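Local coordinates for protein uncharacterized CBS domain-containing proteins (Corynebacterium glutamicum, PDB 2P3H) that is of unknown function but may, like its transporter-associated relatives, bind flavin adenine dinucleotide, this piece being the CorC_HlyC domain of the membrane protein, at residues S75-E87 / N91-L101. Numbering follows the deposited sequence. Where two conformers were deposited one is given.
Sequences SPTQRILRITVLE and NVPVKLALALL
In one of two deposited conformers of R79, L100 CG sits over one face of the guanidinium, 3.6 Å above its plane, while the carbonyl O of L101 lies at the edge of the same group and accepts a hydrogen bond from R79 NE, 2.7 Å from NE to O. A bend at chi2 (83°) turns this R79 chain so that it crosses L100 at about a right angle; R79 NH2 hydrogen-bonds to Y31 OH. The R82 guanidinium likewise carries L101 CD2 over the centre of one face, and its NE forms a salt bridge with E60. Water 1 bridges I80 N and L101 O. From this end the antiparallel hairpin of strands 80-89 and 92-100 runs on, flanked by strands 13-17 and 58-62 in the five-stranded antiparallel sheet, with R82–A99 and T84–A97 as hydrogen-bonded pairs. L81, I83, V85, L96 and L98 share one face; I83 CG2 is 3.9 Å from L98 CD1, and I83 and L96 reach L45 of helix 41-49. A classic bulge at V94 and K95 opposite E87 shifts the register: E87 O accepts V94 N at 2.9 Å and, weakly, K95 N. E87 OE1 lies 3.4 Å from V94 CG2, whereas K95 NZ forms a salt bridge with D17.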
ATOM      1  N   SER A  75     -20.297 -11.987  -3.189  1.00 34.24           N
ATOM      2  CA  SER A  75     -19.927 -10.560  -3.257  1.00 33.90           C
ATOM      3  C   SER A  75     -19.189 -10.097  -2.020  1.00 32.80           C
ATOM      4  O   SER A  75     -19.725  -9.268  -1.281  1.00 32.18           O
ATOM      5  CB  SER A  75     -21.178  -9.695  -3.385  1.00 34.65           C
ATOM      6  OG  SER A  75     -22.164 -10.101  -2.433  1.00 37.47           O
ATOM      7  N   PRO A  76     -17.948 -10.601  -1.794  1.00 30.87           N
ATOM      8  CA  PRO A  76     -17.213 -10.171  -0.621  1.00 30.78           C
ATOM      9  C   PRO A  76     -16.783  -8.701  -0.718  1.00 30.18           C
ATOM     10  O   PRO A  76     -16.620  -8.160  -1.810  1.00 28.91           O
ATOM     11  CB  PRO A  76     -15.978 -11.096  -0.619  1.00 30.97           C
ATOM     12  CG  PRO A  76     -15.789 -11.491  -2.034  1.00 29.20           C
ATOM     13  CD  PRO A  76     -17.183 -11.577  -2.600  1.00 31.63           C
ATOM     14  N   THR A  77     -16.603  -8.080   0.436  1.00 30.27           N
ATOM     15  CA  THR A  77     -16.237  -6.694   0.545  1.00 30.68           C
ATOM     16  C   THR A  77     -14.712  -6.560   0.517  1.00 31.32           C
ATOM     17  O   THR A  77     -14.035  -7.207   1.283  1.00 30.55           O
ATOM     18  CB  THR A  77     -16.837  -6.156   1.868  1.00 31.91           C
ATOM     19  OG1 THR A  77     -18.270  -6.326   1.823  1.00 33.44           O
ATOM     20  CG2 THR A  77     -16.486  -4.733   2.080  1.00 33.50           C
ATOM     21  N   GLN A  78     -14.190  -5.712  -0.368  1.00 31.13           N
ATOM     22  CA  GLN A  78     -12.738  -5.483  -0.506  1.00 32.41           C
ATOM     23  C   GLN A  78     -12.127  -4.909   0.750  1.00 31.67           C
ATOM     24  O   GLN A  78     -12.695  -3.999   1.335  1.00 30.91           O
ATOM     25  CB  GLN A  78     -12.490  -4.374  -1.527  1.00 31.78           C
ATOM     26  CG  GLN A  78     -12.591  -4.704  -2.961  1.00 35.51           C
ATOM     27  CD  GLN A  78     -12.402  -3.461  -3.876  1.00 35.45           C
ATOM     28  OE1 GLN A  78     -12.742  -2.296  -3.520  1.00 33.34           O
ATOM     29  NE2 GLN A  78     -11.950  -3.731  -5.098  1.00 36.43           N
ATOM     30  N   ARG A  79     -10.961  -5.408   1.140  1.00 30.89           N
ATOM     31  CA  ARG A  79     -10.158  -4.684   2.120  0.50 31.88           C
ATOM     32  C   ARG A  79      -9.374  -3.586   1.415  1.00 31.32           C
ATOM     33  O   ARG A  79      -8.951  -3.741   0.267  1.00 30.69           O
ATOM     34  CB  ARG A  79      -9.197  -5.609   2.854  0.50 32.14           C
ATOM     35  CG  ARG A  79      -8.847  -5.102   4.241  0.50 34.54           C
ATOM     36  CD  ARG A  79      -9.914  -5.486   5.285  0.50 37.90           C
ATOM     37  NE  ARG A  79      -9.669  -4.809   6.562  0.50 40.98           N
ATOM     38  CZ  ARG A  79      -8.995  -5.327   7.589  0.50 41.40           C
ATOM     39  NH1 ARG A  79      -8.829  -4.601   8.690  0.50 41.58           N
ATOM     40  NH2 ARG A  79      -8.498  -6.559   7.537  0.50 41.43           N
ATOM     41  N   ILE A  80      -9.197  -2.463   2.100  1.00 32.75           N
ATOM     42  CA  ILE A  80      -8.528  -1.282   1.507  1.00 33.52           C
ATOM     43  C   ILE A  80      -7.289  -0.928   2.308  1.00 34.26           C
ATOM     44  O   ILE A  80      -7.356  -0.880   3.537  1.00 35.32           O
ATOM     45  CB  ILE A  80      -9.465  -0.050   1.485  1.00 33.62           C
ATOM     46  CG1 ILE A  80     -10.744  -0.359   0.703  1.00 35.86           C
ATOM     47  CG2 ILE A  80      -8.758   1.189   0.863  1.00 34.18           C
ATOM     48  CD1 ILE A  80     -10.491  -0.703  -0.756  1.00 38.20           C
ATOM     49  N   LEU A  81      -6.192  -0.674   1.602  1.00 33.59           N
ATOM     50  CA  LEU A  81      -4.980  -0.122   2.194  1.00 33.57           C
ATOM     51  C   LEU A  81      -4.966   1.390   1.930  1.00 33.48           C
ATOM     52  O   LEU A  81      -4.925   1.829   0.776  1.00 33.39           O
ATOM     53  CB  LEU A  81      -3.745  -0.811   1.590  1.00 34.32           C
ATOM     54  CG  LEU A  81      -2.379  -0.348   2.144  1.00 34.59           C
ATOM     55  CD1 LEU A  81      -2.251  -0.785   3.614  1.00 34.11           C
ATOM     56  CD2 LEU A  81      -1.255  -0.952   1.323  1.00 33.59           C
ATOM     57  N   ARG A  82      -5.017   2.186   2.998  1.00 31.92           N
ATOM     58  CA  ARG A  82      -4.849   3.633   2.846  1.00 32.91           C
ATOM     59  C   ARG A  82      -3.381   3.994   3.017  1.00 33.80           C
ATOM     60  O   ARG A  82      -2.744   3.570   4.016  1.00 34.15           O
ATOM     61  CB  ARG A  82      -5.688   4.366   3.887  1.00 32.84           C
ATOM     62  CG  ARG A  82      -5.472   5.886   3.865  1.00 34.73           C
ATOM     63  CD  ARG A  82      -6.239   6.532   5.044  1.00 37.98           C
ATOM     64  NE  ARG A  82      -7.667   6.518   4.767  1.00 43.01           N
ATOM     65  CZ  ARG A  82      -8.628   6.621   5.690  1.00 47.62           C
ATOM     66  NH1 ARG A  82      -8.307   6.731   6.991  1.00 47.29           N
ATOM     67  NH2 ARG A  82      -9.916   6.598   5.317  1.00 43.40           N
ATOM     68  N   ILE A  83      -2.828   4.721   2.037  1.00 33.13           N
ATOM     69  CA  ILE A  83      -1.437   5.164   2.061  1.00 34.26           C
ATOM     70  C   ILE A  83      -1.427   6.691   2.038  1.00 34.57           C
ATOM     71  O   ILE A  83      -2.065   7.309   1.186  1.00 35.03           O
ATOM     72  CB  ILE A  83      -0.628   4.608   0.862  1.00 34.10           C
ATOM     73  CG1 ILE A  83      -0.777   3.086   0.825  1.00 35.11           C
ATOM     74  CG2 ILE A  83       0.856   5.059   0.910  1.00 35.03           C
ATOM     75  CD1 ILE A  83      -1.079   2.535  -0.526  1.00 42.25           C
ATOM     76  N   THR A  84      -0.728   7.275   3.001  1.00 35.03           N
ATOM     77  CA  THR A  84      -0.574   8.728   3.087  1.00 34.26           C
ATOM     78  C   THR A  84       0.895   9.055   2.902  1.00 34.45           C
ATOM     79  O   THR A  84       1.765   8.483   3.581  1.00 33.40           O
ATOM     80  CB  THR A  84      -1.042   9.264   4.462  1.00 34.88           C
ATOM     81  OG1 THR A  84      -2.364   8.806   4.746  1.00 35.29           O
ATOM     82  CG2 THR A  84      -0.992  10.801   4.478  1.00 33.84           C
ATOM     83  N   VAL A  85       1.180   9.971   1.968  1.00 34.39           N
ATOM     84  CA  VAL A  85       2.546  10.367   1.673  1.00 34.05           C
ATOM     85  C   VAL A  85       2.973  11.332   2.775  1.00 34.98           C
ATOM     86  O   VAL A  85       2.376  12.409   2.912  1.00 35.31           O
ATOM     87  CB  VAL A  85       2.633  11.060   0.308  1.00 34.82           C
ATOM     88  CG1 VAL A  85       4.066  11.515   0.071  1.00 33.93           C
ATOM     89  CG2 VAL A  85       2.113  10.118  -0.817  1.00 34.69           C
ATOM     90  N   LEU A  86       3.972  10.945   3.568  1.00 34.49           N
ATOM     91  CA  LEU A  86       4.416  11.755   4.721  1.00 35.13           C
ATOM     92  C   LEU A  86       5.648  12.622   4.455  1.00 35.33           C
ATOM     93  O   LEU A  86       5.821  13.663   5.084  1.00 35.81           O
ATOM     94  CB  LEU A  86       4.703  10.869   5.956  1.00 35.30           C
ATOM     95  CG  LEU A  86       3.511  10.113   6.551  1.00 34.91           C
ATOM     96  CD1 LEU A  86       3.997   9.348   7.797  1.00 34.98           C
ATOM     97  CD2 LEU A  86       2.371  11.085   6.901  1.00 36.92           C
ATOM     98  N   GLU A  87       6.512  12.176   3.551  1.00 35.29           N
ATOM     99  CA  GLU A  87       7.717  12.922   3.211  1.00 36.00           C
ATOM    100  C   GLU A  87       8.026  12.666   1.751  1.00 35.39           C
ATOM    101  O   GLU A  87       7.940  11.526   1.301  1.00 34.35           O
ATOM    102  CB  GLU A  87       8.853  12.409   4.074  1.00 36.50           C
ATOM    103  CG  GLU A  87      10.025  13.333   4.322  1.00 41.90           C
ATOM    104  CD  GLU A  87      10.858  12.789   5.472  1.00 47.48           C
ATOM    105  OE1 GLU A  87      11.699  11.895   5.235  1.00 50.31           O
ATOM    106  OE2 GLU A  87      10.642  13.227   6.628  1.00 53.82           O
ATOM    107  N   ASN A  91      11.069  14.601  -5.591  1.00 33.66           N
ATOM    108  CA  ASN A  91       9.811  14.284  -6.291  1.00 34.06           C
ATOM    109  C   ASN A  91       9.332  12.850  -6.142  1.00 34.36           C
ATOM    110  O   ASN A  91       8.442  12.421  -6.872  1.00 34.02           O
ATOM    111  CB  ASN A  91       9.852  14.680  -7.772  1.00 34.67           C
ATOM    112  CG  ASN A  91       9.751  16.173  -7.965  1.00 35.75           C
ATOM    113  OD1 ASN A  91       8.651  16.734  -7.971  1.00 37.40           O
ATOM    114  ND2 ASN A  91      10.902  16.830  -8.092  1.00 33.79           N
ATOM    115  N   VAL A  92       9.908  12.124  -5.187  1.00 33.51           N
ATOM    116  CA  VAL A  92       9.414  10.779  -4.854  1.00 33.75           C
ATOM    117  C   VAL A  92       9.193  10.646  -3.348  1.00 33.22           C
ATOM    118  O   VAL A  92       9.928  11.243  -2.551  1.00 34.07           O
ATOM    119  CB  VAL A  92      10.325   9.620  -5.366  1.00 33.38           C
ATOM    120  CG1 VAL A  92      10.610   9.739  -6.881  1.00 32.40           C
ATOM    121  CG2 VAL A  92      11.617   9.561  -4.611  1.00 35.10           C
ATOM    122  N   PRO A  93       8.153   9.890  -2.946  1.00 33.63           N
ATOM    123  CA  PRO A  93       7.914   9.609  -1.532  1.00 33.46           C
ATOM    124  C   PRO A  93       9.092   8.867  -0.899  1.00 32.92           C
ATOM    125  O   PRO A  93       9.618   7.927  -1.484  1.00 32.83           O
ATOM    126  CB  PRO A  93       6.705   8.684  -1.558  1.00 34.30           C
ATOM    127  CG  PRO A  93       5.964   9.085  -2.779  1.00 33.83           C
ATOM    128  CD  PRO A  93       7.095   9.320  -3.795  1.00 33.26           C
ATOM    129  N   VAL A  94       9.492   9.306   0.282  1.00 32.49           N
ATOM    130  CA  VAL A  94      10.526   8.612   1.047  1.00 32.93           C
ATOM    131  C   VAL A  94       9.974   8.041   2.359  1.00 33.45           C
ATOM    132  O   VAL A  94      10.599   7.149   2.938  1.00 32.79           O
ATOM    133  CB  VAL A  94      11.783   9.473   1.283  1.00 33.93           C
ATOM    134  CG1 VAL A  94      12.445   9.804  -0.054  1.00 33.40           C
ATOM    135  CG2 VAL A  94      11.454  10.733   2.089  1.00 34.53           C
ATOM    136  N   LYS A  95       8.814   8.540   2.801  1.00 32.81           N
ATOM    137  CA  LYS A  95       8.105   7.952   3.953  1.00 32.85           C
ATOM    138  C   LYS A  95       6.623   7.892   3.716  1.00 33.15           C
ATOM    139  O   LYS A  95       6.029   8.873   3.283  1.00 32.58           O
ATOM    140  CB  LYS A  95       8.384   8.733   5.235  1.00 32.84           C
ATOM    141  CG  LYS A  95       9.846   8.771   5.644  1.00 33.95           C
ATOM    142  CD  LYS A  95      10.316   7.457   6.259  1.00 34.63           C
ATOM    143  CE  LYS A  95      11.837   7.416   6.262  1.00 40.53           C
ATOM    144  NZ  LYS A  95      12.296   6.276   7.090  1.00 42.80           N
ATOM    145  N   LEU A  96       6.016   6.750   4.040  1.00 32.92           N
ATOM    146  CA  LEU A  96       4.578   6.544   3.778  1.00 32.89           C
ATOM    147  C   LEU A  96       3.925   5.985   5.026  1.00 32.25           C
ATOM    148  O   LEU A  96       4.496   5.130   5.698  1.00 32.07           O
ATOM    149  CB  LEU A  96       4.405   5.543   2.648  1.00 33.44           C
ATOM    150  CG  LEU A  96       4.984   5.991   1.308  1.00 35.34           C
ATOM    151  CD1 LEU A  96       4.962   4.838   0.359  1.00 37.09           C
ATOM    152  CD2 LEU A  96       4.164   7.166   0.777  1.00 33.08           C
ATOM    153  N   ALA A  97       2.722   6.468   5.320  1.00 31.64           N
ATOM    154  CA  ALA A  97       1.906   5.863   6.385  1.00 33.08           C
ATOM    155  C   ALA A  97       0.934   4.902   5.737  1.00 33.31           C
ATOM    156  O   ALA A  97       0.279   5.255   4.770  1.00 34.72           O
ATOM    157  CB  ALA A  97       1.160   6.931   7.122  1.00 31.95           C
ATOM    158  N   LEU A  98       0.859   3.684   6.262  1.00 33.87           N
ATOM    159  CA  LEU A  98      -0.065   2.666   5.709  1.00 33.54           C
ATOM    160  C   LEU A  98      -1.073   2.319   6.771  1.00 33.23           C
ATOM    161  O   LEU A  98      -0.717   2.119   7.933  1.00 32.98           O
ATOM    162  CB  LEU A  98       0.712   1.392   5.355  1.00 33.74           C
ATOM    163  CG  LEU A  98       1.227   1.303   3.914  1.00 33.79           C
ATOM    164  CD1 LEU A  98       2.153   2.476   3.510  1.00 33.16           C
ATOM    165  CD2 LEU A  98       1.908  -0.041   3.713  1.00 33.21           C
ATOM    166  N   ALA A  99      -2.351   2.244   6.384  1.00 33.20           N
ATOM    167  CA  ALA A  99      -3.357   1.747   7.331  1.00 33.48           C
ATOM    168  C   ALA A  99      -4.257   0.766   6.621  1.00 34.73           C
ATOM    169  O   ALA A  99      -4.796   1.083   5.551  1.00 34.23           O
ATOM    170  CB  ALA A  99      -4.173   2.907   7.912  1.00 33.73           C
ATOM    171  N   LEU A 100      -4.421  -0.411   7.206  1.00 35.84           N
ATOM    172  CA  LEU A 100      -5.417  -1.364   6.715  1.00 38.86           C
ATOM    173  C   LEU A 100      -6.771  -0.924   7.254  1.00 40.08           C
ATOM    174  O   LEU A 100      -6.955  -0.775   8.477  1.00 40.84           O
ATOM    175  CB  LEU A 100      -5.004  -2.782   7.127  1.00 39.62           C
ATOM    176  CG  LEU A 100      -5.734  -4.032   6.674  1.00 41.27           C
ATOM    177  CD1 LEU A 100      -5.606  -4.099   5.160  1.00 41.19           C
ATOM    178  CD2 LEU A 100      -5.071  -5.238   7.334  1.00 39.61           C
ATOM    179  N   LEU A 101      -7.726  -0.637   6.366  1.00 40.34           N
ATOM    180  CA  LEU A 101      -8.986  -0.029   6.817  1.00 40.81           C
ATOM    181  C   LEU A 101     -10.023  -1.031   7.340  1.00 41.52           C
ATOM    182  O   LEU A 101     -10.168  -2.142   6.809  1.00 42.15           O
ATOM    183  CB  LEU A 101      -9.614   0.875   5.751  1.00 39.89           C
ATOM    184  CG  LEU A 101      -8.789   2.091   5.306  1.00 40.72           C
ATOM    185  CD1 LEU A 101      -9.601   2.932   4.344  1.00 40.66           C
ATOM    186  CD2 LEU A 101      -8.301   2.933   6.504  1.00 39.90           C
TER
HETATM  187  O   HOH W   1     -11.518  -1.914   4.118  1.00 32.38           O
HETATM  188  O   HOH W   2      -2.528   6.247   5.801  1.00 24.35           O